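Side-chain contacts in chloroplast pentatricopeptide repeat protein 10 (Zea mays, PDB 4M59), which binds specific intergenic RNA elements near atpH and psaJ in chloroplasts and shields these transcripts from exonucleases, thereby stabilising the mRNAs: residues A[16-19]-A[25-28]; A[45-50]-A[74-79]; A[50-55]-A[81-86]; A[120-125]-A[148-153]; A[131-136]-A[165-170]. The protein carries 4 engineered substitutions. All blocks are in the same frame, centred on the assembly; numbering follows the deposited sequence.

Contact 1. Residues A[16-19]-A[25-28]; sequences SSHP and AFLA
An offset (parallel-displaced) stack between His-18 and Phe-26 closes the short loop that joins helix 8-16 to helix 23-29, near the N-terminal end of the alpha-solenoid. It illustrates how one aromatic pair can brace a turn between consecutive helices at a surface. The two planes are only 16° from parallel and the ring centroids lie 4.5 Å apart, yet the rings slide past each other, so that the imidazole covers the root of the phenyl group and not its centre. ND1 of His-18 sits over one face of the Phe-26 ring, 3.7 Å from Phe-26 CG. The methylene of Phe-26 in turn reaches over the imidazole in a CH-pi contact, CB being 3.9 Å from the centroid. Both residues hold CG opposite the backbone nitrogen (chi1 178° for His-18, 174° for Phe-26), which sends the two rings out to meet each other. On its other face the imidazole carries CD of Pro-19, and NE2 makes a weak hydrogen bond to Thr-22 O within the same loop; the ring is thus sandwiched and its rotation restrained. Phe-26 also leans on Ala-14 of helix 8-16. The nearest approach of all is from His-18 CE1 to Phe-26 CB, 3.6 Å.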
# COMPACT_ATOMS: atom_id res chain seq x y z
N SER A 16 -8.60 10.91 -40.43
CA SER A 16 -7.98 11.35 -39.19
C SER A 16 -8.99 12.03 -38.27
O SER A 16 -8.77 12.17 -37.07
CB SER A 16 -6.81 12.30 -39.48
OG SER A 16 -7.27 13.62 -39.71
N SER A 17 -10.11 12.47 -38.85
CA SER A 17 -11.15 13.13 -38.10
C SER A 17 -12.46 12.41 -38.30
O SER A 17 -13.32 12.89 -39.01
CB SER A 17 -11.29 14.57 -38.55
OG SER A 17 -11.58 14.61 -39.93
N HIS A 18 -12.59 11.23 -37.70
CA HIS A 18 -13.81 10.45 -37.81
C HIS A 18 -13.97 9.49 -36.65
O HIS A 18 -12.99 8.97 -36.14
CB HIS A 18 -13.84 9.69 -39.12
CG HIS A 18 -15.05 8.83 -39.28
ND1 HIS A 18 -16.14 9.22 -40.04
CD2 HIS A 18 -15.35 7.61 -38.80
CE1 HIS A 18 -17.05 8.27 -40.00
NE2 HIS A 18 -16.60 7.28 -39.26
N PRO A 19 -15.20 9.24 -36.27
CA PRO A 19 -15.45 8.28 -35.23
C PRO A 19 -14.87 6.94 -35.60
O PRO A 19 -15.26 6.32 -36.58
CB PRO A 19 -16.96 8.23 -35.16
CG PRO A 19 -17.43 8.95 -36.35
CD PRO A 19 -16.42 9.93 -36.68
N ALA A 25 -17.37 1.80 -42.51
CA ALA A 25 -18.33 2.22 -43.49
C ALA A 25 -17.94 3.56 -44.11
O ALA A 25 -18.45 3.93 -45.16
CB ALA A 25 -19.71 2.29 -42.88
N PHE A 26 -17.05 4.28 -43.46
CA PHE A 26 -16.57 5.54 -44.01
C PHE A 26 -15.46 5.32 -45.01
O PHE A 26 -15.27 6.11 -45.92
CB PHE A 26 -16.09 6.44 -42.89
CG PHE A 26 -15.46 7.70 -43.38
CD1 PHE A 26 -16.22 8.70 -43.94
CD2 PHE A 26 -14.09 7.90 -43.25
CE1 PHE A 26 -15.64 9.86 -44.37
CE2 PHE A 26 -13.51 9.06 -43.68
CZ PHE A 26 -14.28 10.04 -44.24
N LEU A 27 -14.71 4.24 -44.84
CA LEU A 27 -13.69 3.88 -45.79
C LEU A 27 -14.35 3.16 -46.95
O LEU A 27 -13.79 3.09 -48.04
CB LEU A 27 -12.67 2.96 -45.15
CG LEU A 27 -11.75 3.64 -44.15
CD1 LEU A 27 -10.97 2.59 -43.45
CD2 LEU A 27 -10.82 4.58 -44.87
N ALA A 28 -15.52 2.62 -46.69
CA ALA A 28 -16.31 1.97 -47.71
C ALA A 28 -16.86 3.03 -48.64
O ALA A 28 -17.10 2.78 -49.81
CB ALA A 28 -17.43 1.21 -47.08

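Contact 2. Residues A[45-50]-A[74-79]; sequences ALELSG and EMVVRA
Glu-47, close to the C-terminal end of helix 39-47, lays its carboxylate against Met-75 O, the Val-76 backbone and the methyl of Ala-79 on helix 70-82. This is helix-to-helix packing in an alpha-solenoid, and the group packed on the methyl is a carboxylate. The tight part lies at Ala-79, whose buried methyl faces the flat group: CB is 3.3 Å from Glu-47 OE1 and nearly as close to CD and OE2. One turn earlier, OE2 rests 3.5 Å from Val-76 CA. The chain reaches this spot with CG opposite the carbonyl carbon (chi1 -68°) and is extended beyond it, which drives the carboxylate straight across the gap. With an alanine here the methyl of Ala-79 and the turn from Met-75 to Ala-79 would probably lose their cover, opening a gap between the two helices.

The other side is looser. The side chain of Met-75, partly exposed, comes near only at its sulfur, SD standing 4.2 Å from Glu-47 OE1, and it also lies on Thr-40 and Lys-44 of the first helix. Arg-82 packs alongside the same acid without forming a bond to it. Beyond Glu-47 the chain turns away in a Schellman motif, with Gly-50 at positive phi as its C-prime residue. Glu-47 OE2 and Met-75 O approach to 2.9 Å although both are acceptors; such a pair is likely to be unfavourable for a fully charged carboxylate and may raise its affinity for a proton, an effect that the nearby charge of Arg-82 may partly offset.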
# COMPACT_ATOMS: atom_id res chain seq x y z
N ALA A 45 1.34 9.13 -43.63
CA ALA A 45 0.75 10.40 -43.26
C ALA A 45 -0.05 10.30 -41.98
O ALA A 45 -0.02 11.20 -41.15
CB ALA A 45 -0.13 10.92 -44.37
N LEU A 46 -0.79 9.21 -41.81
CA LEU A 46 -1.63 9.08 -40.64
C LEU A 46 -0.78 8.98 -39.38
O LEU A 46 -1.22 9.37 -38.31
CB LEU A 46 -2.54 7.87 -40.77
CG LEU A 46 -3.60 7.98 -41.87
CD1 LEU A 46 -4.13 6.62 -42.24
CD2 LEU A 46 -4.72 8.85 -41.41
N GLU A 47 0.43 8.45 -39.52
CA GLU A 47 1.33 8.30 -38.38
C GLU A 47 2.05 9.61 -38.08
O GLU A 47 2.48 9.84 -36.95
CB GLU A 47 2.35 7.19 -38.65
CG GLU A 47 1.75 5.79 -38.71
CD GLU A 47 2.78 4.73 -39.01
OE1 GLU A 47 3.99 5.02 -38.90
OE2 GLU A 47 2.38 3.59 -39.36
N LEU A 48 2.18 10.46 -39.09
CA LEU A 48 2.85 11.74 -38.93
C LEU A 48 2.04 12.68 -38.05
O LEU A 48 2.51 13.75 -37.67
CB LEU A 48 3.10 12.39 -40.30
CG LEU A 48 3.80 13.75 -40.28
CD1 LEU A 48 5.31 13.58 -40.28
CD2 LEU A 48 3.35 14.59 -41.47
N SER A 49 0.81 12.27 -37.72
CA SER A 49 -0.07 13.07 -36.88
C SER A 49 -0.46 12.31 -35.62
O SER A 49 -1.31 12.76 -34.85
CB SER A 49 -1.31 13.49 -37.65
OG SER A 49 -2.09 12.36 -38.02
N GLY A 50 0.16 11.15 -35.41
CA GLY A 50 -0.13 10.33 -34.25
C GLY A 50 -1.48 9.66 -34.33
O GLY A 50 -2.09 9.35 -33.31
N GLU A 74 4.40 -3.48 -43.01
CA GLU A 74 5.67 -3.19 -42.39
C GLU A 74 5.69 -1.78 -41.84
O GLU A 74 6.38 -1.50 -40.89
CB GLU A 74 6.79 -3.37 -43.41
CG GLU A 74 6.99 -4.79 -43.86
CD GLU A 74 7.94 -4.89 -45.02
OE1 GLU A 74 8.52 -3.87 -45.39
OE2 GLU A 74 8.10 -6.00 -45.56
N MET A 75 4.95 -0.89 -42.49
CA MET A 75 4.94 0.52 -42.12
C MET A 75 4.11 0.78 -40.87
O MET A 75 4.40 1.69 -40.10
CB MET A 75 4.42 1.37 -43.28
CG MET A 75 5.34 2.50 -43.69
SD MET A 75 4.89 4.07 -42.94
CE MET A 75 6.22 5.11 -43.52
N VAL A 76 3.08 -0.03 -40.68
CA VAL A 76 2.20 0.13 -39.55
C VAL A 76 2.83 -0.51 -38.32
O VAL A 76 2.72 -0.00 -37.22
CB VAL A 76 0.84 -0.48 -39.84
CG1 VAL A 76 0.03 -0.59 -38.61
CG2 VAL A 76 0.12 0.37 -40.83
N VAL A 77 3.53 -1.60 -38.55
CA VAL A 77 4.19 -2.34 -37.49
C VAL A 77 5.31 -1.55 -36.83
O VAL A 77 5.51 -1.64 -35.63
CB VAL A 77 4.72 -3.66 -38.02
CG1 VAL A 77 5.60 -4.32 -37.02
CG2 VAL A 77 3.58 -4.57 -38.37
N ARG A 78 6.06 -0.79 -37.62
CA ARG A 78 7.16 -0.00 -37.08
C ARG A 78 6.65 1.00 -36.05
O ARG A 78 7.29 1.24 -35.02
CB ARG A 78 7.91 0.74 -38.19
CG ARG A 78 8.82 1.84 -37.70
CD ARG A 78 10.22 1.69 -38.27
NE ARG A 78 10.67 2.91 -38.95
CZ ARG A 78 10.70 3.06 -40.27
NH1 ARG A 78 10.31 2.07 -41.06
NH2 ARG A 78 11.12 4.20 -40.80
N ALA A 79 5.49 1.58 -36.33
CA ALA A 79 4.85 2.53 -35.46
C ALA A 79 4.33 1.87 -34.21
O ALA A 79 4.62 2.30 -33.11
CB ALA A 79 3.73 3.19 -36.19

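Contact 3. Residues A[50-55]-A[81-86]; sequences GHWEWA and GREGQH
Across the contact, the indole of Trp-52 is covered by the hydrocarbon portions of two polar residues, Glu-83 and Gln-85, which lie side by side over the same face. The case shows how a large aromatic surface can be packed by chains whose ends are hydrophilic. Over the benzene half, CG of Gln-85 makes a CH-pi contact, 3.9 Å from the centroid of the six-membered ring, and the amide follows it, turned within 17° of the indole plane. The closest atom of Gln-85 is CG, 3.5 Å from Trp-52 CH2. Above the NE1 corner of the pyrrole ring CG of Glu-83 comes within 3.4 Å of Trp-52 NE1, with CB over the face; here the carboxylate plane is tilted 23° from the ring. The bend at chi2 in each chain lays the methylene of Glu-83, and both the methylene and the amide of Gln-85, on the indole. The indole is placed by a chi1 of 60°, with CG lodged between the backbone nitrogen and the carbonyl carbon. CG of Glu-53 lies against its opposite face, so the ring is held between two layers. The acid of Glu-83 has a charged mate in Arg-82, whose NH1 is 3.6 Å from Glu-83 OE2, a rather long salt bridge.

The contact joins the first turn of helix 52-65 to the chain just past helix 70-82 of the pentatricopeptide repeat alpha-solenoid, where Gly-84 is the C-prime residue of a Schellman motif. Leu-80 of that helix lies against both Trp-52 and Gln-85, as does Gln-435 of the second subunit, at the dimer interface.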
# COMPACT_ATOMS: atom_id res chain seq x y z
N GLY A 50 0.16 11.15 -35.41
CA GLY A 50 -0.13 10.33 -34.25
C GLY A 50 -1.48 9.66 -34.33
O GLY A 50 -2.09 9.35 -33.31
N HIS A 51 -1.98 9.47 -35.54
CA HIS A 51 -3.26 8.82 -35.74
C HIS A 51 -3.02 7.37 -36.13
O HIS A 51 -3.46 6.92 -37.19
CB HIS A 51 -4.06 9.53 -36.83
CG HIS A 51 -4.74 10.78 -36.37
ND1 HIS A 51 -4.33 12.04 -36.74
CD2 HIS A 51 -5.81 10.96 -35.56
CE1 HIS A 51 -5.11 12.95 -36.18
NE2 HIS A 51 -6.02 12.32 -35.45
N TRP A 52 -2.31 6.64 -35.28
CA TRP A 52 -1.90 5.30 -35.63
C TRP A 52 -3.02 4.29 -35.55
O TRP A 52 -2.96 3.25 -36.19
CB TRP A 52 -0.72 4.85 -34.78
CG TRP A 52 -0.98 4.83 -33.32
CD1 TRP A 52 -0.63 5.77 -32.41
CD2 TRP A 52 -1.65 3.80 -32.59
NE1 TRP A 52 -1.03 5.40 -31.16
CE2 TRP A 52 -1.67 4.19 -31.25
CE3 TRP A 52 -2.24 2.59 -32.95
CZ2 TRP A 52 -2.24 3.42 -30.27
CZ3 TRP A 52 -2.81 1.83 -31.97
CH2 TRP A 52 -2.81 2.24 -30.65
N GLU A 53 -4.03 4.59 -34.75
CA GLU A 53 -5.16 3.67 -34.63
C GLU A 53 -5.93 3.67 -35.93
O GLU A 53 -6.64 2.72 -36.24
CB GLU A 53 -6.10 4.08 -33.50
CG GLU A 53 -5.44 4.24 -32.16
CD GLU A 53 -5.17 5.68 -31.85
OE1 GLU A 53 -4.50 6.34 -32.67
OE2 GLU A 53 -5.63 6.15 -30.80
N TRP A 54 -5.78 4.75 -36.68
CA TRP A 54 -6.46 4.94 -37.94
C TRP A 54 -5.70 4.29 -39.09
O TRP A 54 -6.29 3.81 -40.04
CB TRP A 54 -6.65 6.43 -38.20
CG TRP A 54 -7.76 7.02 -37.40
CD1 TRP A 54 -9.07 7.01 -37.71
CD2 TRP A 54 -7.64 7.71 -36.16
NE1 TRP A 54 -9.79 7.65 -36.74
CE2 TRP A 54 -8.93 8.09 -35.77
CE3 TRP A 54 -6.57 8.04 -35.33
CZ2 TRP A 54 -9.18 8.78 -34.61
CZ3 TRP A 54 -6.82 8.73 -34.18
CH2 TRP A 54 -8.11 9.09 -33.82
N ALA A 55 -4.38 4.26 -38.98
CA ALA A 55 -3.56 3.63 -39.98
C ALA A 55 -3.72 2.13 -39.93
O ALA A 55 -3.44 1.43 -40.88
CB ALA A 55 -2.13 4.00 -39.78
N GLY A 81 5.16 -0.83 -32.85
CA GLY A 81 6.27 -1.21 -32.02
C GLY A 81 6.86 0.02 -31.41
O GLY A 81 7.29 0.01 -30.26
N ARG A 82 6.92 1.09 -32.19
CA ARG A 82 7.49 2.34 -31.73
C ARG A 82 6.53 3.02 -30.77
O ARG A 82 6.93 3.83 -29.94
CB ARG A 82 7.80 3.26 -32.91
CG ARG A 82 8.24 4.66 -32.51
CD ARG A 82 9.00 5.34 -33.64
NE ARG A 82 8.15 5.56 -34.81
CZ ARG A 82 6.99 6.20 -34.78
NH1 ARG A 82 6.52 6.68 -33.64
NH2 ARG A 82 6.29 6.36 -35.90
N GLU A 83 5.25 2.69 -30.89
CA GLU A 83 4.25 3.27 -30.04
C GLU A 83 3.87 2.27 -29.00
O GLU A 83 2.96 2.48 -28.24
CB GLU A 83 3.05 3.66 -30.88
CG GLU A 83 2.27 4.82 -30.40
CD GLU A 83 3.06 6.08 -30.41
OE1 GLU A 83 2.89 6.88 -29.48
OE2 GLU A 83 3.83 6.30 -31.34
N GLY A 84 4.59 1.16 -28.97
CA GLY A 84 4.48 0.18 -27.91
C GLY A 84 3.23 -0.65 -27.93
O GLY A 84 2.77 -1.11 -26.90
N GLN A 85 2.68 -0.86 -29.11
CA GLN A 85 1.41 -1.52 -29.22
C GLN A 85 1.50 -2.97 -29.62
O GLN A 85 1.10 -3.35 -30.69
CB GLN A 85 0.52 -0.77 -30.18
CG GLN A 85 0.09 0.54 -29.65
CD GLN A 85 -0.71 0.36 -28.40
OE1 GLN A 85 -1.45 -0.60 -28.26
NE2 GLN A 85 -0.55 1.28 -27.47
N HIS A 86 1.99 -3.77 -28.71
CA HIS A 86 2.30 -5.15 -29.00
C HIS A 86 1.09 -6.02 -29.29
O HIS A 86 1.17 -6.93 -30.07
CB HIS A 86 3.12 -5.73 -27.86
CG HIS A 86 4.23 -4.84 -27.40
ND1 HIS A 86 5.34 -4.60 -28.16
CD2 HIS A 86 4.38 -4.14 -26.26
CE1 HIS A 86 6.15 -3.79 -27.50
NE2 HIS A 86 5.59 -3.49 -26.35

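Contact 4. Residues A[120-125]-A[148-153]; sequences GRYERA and LDVYGR
Asp-149 OD1 accepts from two nitrogens of Arg-153, the residue whose alkyl chain supports the Tyr-122 ring across the contact. NE is 2.9 Å from OD1, reaching it from above the carboxylate plane, and NH2 adds a weak second bond. The same NH2 also uses the syn lone pair of Asp-149 OD2 at 3.2 Å, with a straighter N-H...O angle of 152°, completing a side-on salt bridge. This probably steadies the guanidinium, whose NH2 also pairs with a phosphate of the bound RNA; Asp-149 would thus act as a second-shell partner of a phosphate contact.

Tyr-122 then crosses the methylenes of Arg-153 obliquely, its OH 3.5 Å from Arg-153 CB. At the root of the tyrosine, CB packs 3.5 Å from CG1 of Val-150, whose other methyl, CG2, faces Ala-125 CB. With CG opposite the carbonyl carbon (chi1 -52°), the ring is carried past Val-150 to Arg-153.

In this pentatricopeptide repeat alpha-solenoid of paired helices, the contact ties the start of helix 122-132, in predicted repeat 2, to the end of helix 141-151, in predicted repeat 3. Ser-117 of helix 106-117 touches both Tyr-122 and Val-150, Leu-126 closes on Val-150, and helix 177-188 meets Asp-149 through Thr-182.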
# COMPACT_ATOMS: atom_id res chain seq x y z
N GLY A 120 3.83 -13.91 -23.89
CA GLY A 120 4.08 -15.24 -23.41
C GLY A 120 3.83 -16.24 -24.49
O GLY A 120 3.84 -17.43 -24.26
N ARG A 121 3.57 -15.75 -25.70
CA ARG A 121 3.32 -16.63 -26.83
C ARG A 121 4.63 -17.09 -27.43
O ARG A 121 4.94 -16.79 -28.59
CB ARG A 121 2.45 -15.93 -27.87
CG ARG A 121 1.12 -15.44 -27.33
CD ARG A 121 0.26 -14.85 -28.43
NE ARG A 121 -0.18 -15.85 -29.38
CZ ARG A 121 -0.78 -15.58 -30.53
NH1 ARG A 121 -1.02 -14.32 -30.87
NH2 ARG A 121 -1.14 -16.56 -31.35
N TYR A 122 5.42 -17.81 -26.64
CA TYR A 122 6.74 -18.26 -27.05
C TYR A 122 6.68 -19.34 -28.12
O TYR A 122 7.26 -19.20 -29.19
CB TYR A 122 7.52 -18.76 -25.83
CG TYR A 122 7.55 -17.77 -24.69
CD1 TYR A 122 7.66 -16.41 -24.93
CD2 TYR A 122 7.48 -18.20 -23.37
CE1 TYR A 122 7.69 -15.50 -23.90
CE2 TYR A 122 7.51 -17.29 -22.33
CZ TYR A 122 7.62 -15.95 -22.60
OH TYR A 122 7.65 -15.04 -21.57
N GLU A 123 5.98 -20.43 -27.82
CA GLU A 123 5.85 -21.54 -28.75
C GLU A 123 5.43 -21.05 -30.14
O GLU A 123 5.68 -21.72 -31.14
CB GLU A 123 4.84 -22.56 -28.23
CG GLU A 123 5.19 -23.14 -26.87
CD GLU A 123 6.32 -24.15 -26.94
OE1 GLU A 123 6.56 -24.85 -25.93
OE2 GLU A 123 6.97 -24.25 -28.00
N ARG A 124 4.80 -19.88 -30.18
CA ARG A 124 4.35 -19.31 -31.44
C ARG A 124 5.45 -18.48 -32.09
O ARG A 124 5.56 -18.41 -33.31
CB ARG A 124 3.11 -18.44 -31.22
CG ARG A 124 2.12 -18.45 -32.37
CD ARG A 124 2.40 -17.31 -33.34
NE ARG A 124 2.87 -17.80 -34.63
CZ ARG A 124 2.09 -18.00 -35.69
NH1 ARG A 124 0.79 -17.76 -35.60
NH2 ARG A 124 2.61 -18.45 -36.82
N ALA A 125 6.27 -17.84 -31.25
CA ALA A 125 7.36 -17.01 -31.74
C ALA A 125 8.40 -17.87 -32.45
O ALA A 125 8.97 -17.46 -33.46
CB ALA A 125 8.00 -16.25 -30.58
N LEU A 148 16.37 -15.51 -28.38
CA LEU A 148 17.11 -16.01 -27.25
C LEU A 148 16.31 -15.72 -26.02
O LEU A 148 16.19 -16.54 -25.13
CB LEU A 148 18.45 -15.30 -27.14
CG LEU A 148 19.55 -15.75 -28.08
CD1 LEU A 148 20.76 -14.91 -27.89
CD2 LEU A 148 19.88 -17.17 -27.81
N ASP A 149 15.77 -14.52 -25.99
CA ASP A 149 14.96 -14.09 -24.88
C ASP A 149 13.74 -14.96 -24.76
O ASP A 149 13.21 -15.12 -23.69
CB ASP A 149 14.55 -12.64 -25.10
CG ASP A 149 14.11 -11.97 -23.85
OD1 ASP A 149 14.43 -12.47 -22.76
OD2 ASP A 149 13.43 -10.94 -23.93
N VAL A 150 13.30 -15.53 -25.87
CA VAL A 150 12.16 -16.43 -25.85
C VAL A 150 12.55 -17.78 -25.31
O VAL A 150 11.82 -18.39 -24.55
CB VAL A 150 11.55 -16.57 -27.25
CG1 VAL A 150 10.51 -17.63 -27.26
CG2 VAL A 150 10.94 -15.28 -27.67
N TYR A 151 13.73 -18.25 -25.69
CA TYR A 151 14.24 -19.52 -25.20
C TYR A 151 14.44 -19.44 -23.69
O TYR A 151 14.26 -20.42 -22.98
CB TYR A 151 15.58 -19.84 -25.87
CG TYR A 151 15.46 -20.50 -27.23
CD1 TYR A 151 14.45 -21.41 -27.49
CD2 TYR A 151 16.37 -20.20 -28.24
CE1 TYR A 151 14.34 -22.01 -28.73
CE2 TYR A 151 16.26 -20.80 -29.48
CZ TYR A 151 15.25 -21.70 -29.72
OH TYR A 151 15.15 -22.30 -30.96
N GLY A 152 14.82 -18.26 -23.22
CA GLY A 152 15.16 -18.07 -21.83
C GLY A 152 14.00 -17.96 -20.88
O GLY A 152 14.18 -17.96 -19.68
N ARG A 153 12.79 -17.82 -21.42
CA ARG A 153 11.61 -17.63 -20.60
C ARG A 153 10.69 -18.84 -20.65
O ARG A 153 9.63 -18.86 -20.02
CB ARG A 153 10.85 -16.38 -21.04
CG ARG A 153 11.74 -15.21 -21.41
CD ARG A 153 11.01 -13.89 -21.26
NE ARG A 153 11.91 -12.75 -21.45
CZ ARG A 153 12.12 -11.81 -20.53
NH1 ARG A 153 11.51 -11.87 -19.36
NH2 ARG A 153 12.95 -10.81 -20.79

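Contact 5. Residues A[131-136]-A[165-170]; sequences ELRRQG and LDEMRA
Arg-133 and Glu-167 meet through a salt bridge made of two hydrogen bonds: the guanidinium points both terminal nitrogens at a single carboxylate oxygen. NH1 lies 2.9 Å and NH2 3.0 Å from Glu-167 OE1, an end-on grip in which two donors share one acceptor. The geometry is a compromise. NH1 arrives on the syn lone pair of OE1, whereas NH2 meets the oxygen nearly head-on to its C-O bond, and the N-H...O angles of 135° and 133° show that neither bond is straight. The oxygen sits at the edge of the guanidinium, tilted somewhat out of its plane, and the two flat groups are turned 24° apart, while the side chains themselves run at about a right angle. To form the bridge, long chains from both sides span the 11.9 Å between the CA atoms of Arg-133 and Glu-167. The glutamate is extended beyond CG, whereas the arginine is bent at chi3, a turn that brings its end round to the acid.

This bridge spans two neighbouring predicted repeats of the pentatricopeptide alpha-solenoid. Arg-133 follows helix 122-132 in predicted repeat 2, and Glu-167 lies on helix 158-170 in predicted repeat 3, one step further along the superhelix. A leucine in place of Arg-133 would probably leave the carboxylate of Glu-167 without its positive mate across this surface.

Apolar packing places the two helices: Leu-132 packs on Tyr-109 of helix 106-117, and Met-168 on Leu-141 and Tyr-144 of helix 141-151.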
# COMPACT_ATOMS: atom_id res chain seq x y z
N GLU A 131 9.58 -20.00 -39.82
CA GLU A 131 9.07 -19.57 -41.12
C GLU A 131 9.96 -18.48 -41.70
O GLU A 131 10.30 -18.51 -42.88
CB GLU A 131 7.64 -19.04 -40.97
CG GLU A 131 6.68 -19.54 -42.03
CD GLU A 131 5.26 -19.04 -41.81
OE1 GLU A 131 4.32 -19.67 -42.34
OE2 GLU A 131 5.09 -18.03 -41.11
N LEU A 132 10.33 -17.52 -40.86
CA LEU A 132 11.17 -16.41 -41.28
C LEU A 132 12.45 -16.90 -41.95
O LEU A 132 12.94 -16.29 -42.90
CB LEU A 132 11.52 -15.52 -40.09
CG LEU A 132 12.78 -14.67 -40.20
CD1 LEU A 132 12.74 -13.54 -39.19
CD2 LEU A 132 14.02 -15.52 -40.00
N ARG A 133 13.00 -18.00 -41.45
CA ARG A 133 14.23 -18.55 -41.99
C ARG A 133 13.94 -19.69 -42.96
O ARG A 133 14.85 -20.37 -43.41
CB ARG A 133 15.16 -19.01 -40.87
CG ARG A 133 14.77 -20.34 -40.25
CD ARG A 133 15.45 -20.54 -38.90
NE ARG A 133 16.78 -19.95 -38.87
CZ ARG A 133 17.69 -20.20 -37.93
NH1 ARG A 133 17.41 -21.04 -36.95
NH2 ARG A 133 18.88 -19.61 -37.98
N ARG A 134 12.67 -19.88 -43.26
CA ARG A 134 12.27 -20.87 -44.24
C ARG A 134 12.02 -20.13 -45.50
O ARG A 134 11.86 -20.71 -46.56
CB ARG A 134 11.00 -21.55 -43.78
CG ARG A 134 10.65 -22.77 -44.55
CD ARG A 134 9.78 -23.65 -43.70
NE ARG A 134 8.76 -22.87 -43.01
CZ ARG A 134 8.33 -23.13 -41.79
NH1 ARG A 134 8.85 -24.14 -41.11
NH2 ARG A 134 7.40 -22.38 -41.24
N GLN A 135 11.98 -18.82 -45.37
CA GLN A 135 11.80 -17.95 -46.51
C GLN A 135 13.12 -17.38 -46.90
O GLN A 135 13.18 -16.39 -47.62
CB GLN A 135 10.86 -16.81 -46.15
CG GLN A 135 9.46 -17.27 -45.90
CD GLN A 135 8.52 -16.12 -45.80
OE1 GLN A 135 7.32 -16.28 -45.91
NE2 GLN A 135 9.07 -14.94 -45.58
N GLY A 136 14.18 -17.98 -46.40
CA GLY A 136 15.51 -17.51 -46.71
C GLY A 136 15.78 -16.10 -46.26
O GLY A 136 16.63 -15.42 -46.82
N LEU A 165 23.45 -20.07 -30.67
CA LEU A 165 24.63 -19.25 -30.54
C LEU A 165 25.58 -19.60 -31.65
O LEU A 165 26.14 -18.73 -32.29
CB LEU A 165 25.29 -19.48 -29.19
CG LEU A 165 24.69 -18.70 -28.03
CD1 LEU A 165 25.23 -19.21 -26.74
CD2 LEU A 165 25.02 -17.25 -28.18
N ASP A 166 25.74 -20.90 -31.90
CA ASP A 166 26.58 -21.36 -32.99
C ASP A 166 26.12 -20.83 -34.33
O ASP A 166 26.89 -20.21 -35.05
CB ASP A 166 26.62 -22.88 -33.03
CG ASP A 166 27.44 -23.46 -31.90
OD1 ASP A 166 28.13 -22.70 -31.21
OD2 ASP A 166 27.39 -24.69 -31.71
N GLU A 167 24.86 -21.07 -34.67
CA GLU A 167 24.30 -20.60 -35.94
C GLU A 167 24.57 -19.12 -36.17
O GLU A 167 25.16 -18.74 -37.18
CB GLU A 167 22.80 -20.87 -35.99
CG GLU A 167 22.39 -22.27 -35.55
CD GLU A 167 20.89 -22.47 -35.60
OE1 GLU A 167 20.20 -21.65 -36.25
OE2 GLU A 167 20.40 -23.45 -35.00
N MET A 168 24.13 -18.29 -35.23
CA MET A 168 24.28 -16.84 -35.37
C MET A 168 25.74 -16.45 -35.53
O MET A 168 26.07 -15.53 -36.28
CB MET A 168 23.65 -16.12 -34.18
CG MET A 168 24.51 -16.07 -32.93
SD MET A 168 23.70 -15.18 -31.59
CE MET A 168 23.95 -13.48 -32.10
N ARG A 169 26.62 -17.15 -34.82
CA ARG A 169 28.06 -16.90 -34.93
C ARG A 169 28.59 -17.50 -36.23
O ARG A 169 29.65 -17.10 -36.71
CB ARG A 169 28.80 -17.49 -33.73
CG ARG A 169 28.97 -16.52 -32.57
CD ARG A 169 30.14 -16.91 -31.69
NE ARG A 169 29.70 -17.43 -30.40
CZ ARG A 169 29.93 -16.83 -29.24
NH1 ARG A 169 29.50 -17.37 -28.11
NH2 ARG A 169 30.59 -15.68 -29.20
N ALA A 170 27.85 -18.45 -36.78
CA ALA A 170 28.23 -19.09 -38.03
C ALA A 170 27.71 -18.32 -39.23
O ALA A 170 28.07 -18.61 -40.37
CB ALA A 170 27.72 -20.52 -38.06

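Overall arrangement
From the N terminus, contact 1 closes the shortest loop, the turn between helix 8-16 and helix 23-29, and is complete before the others begin. Contacts 2 and 3 cross: their segments alternate, they share Gly-50, and their centres are 6 Å apart, so together they fasten helices 39-47 and 52-65 to helix 70-82. Contact 1 touches contact 3 where Ser-16 and His-18 pack on His-51 and Trp-54. Further along, contacts 4 and 5 also cross, linking opposite ends of helix 122-132 to helices 141-151 and 158-170, with centres 16 Å apart. None of the five nests inside another. Contacts 3 and 4 both meet the second subunit.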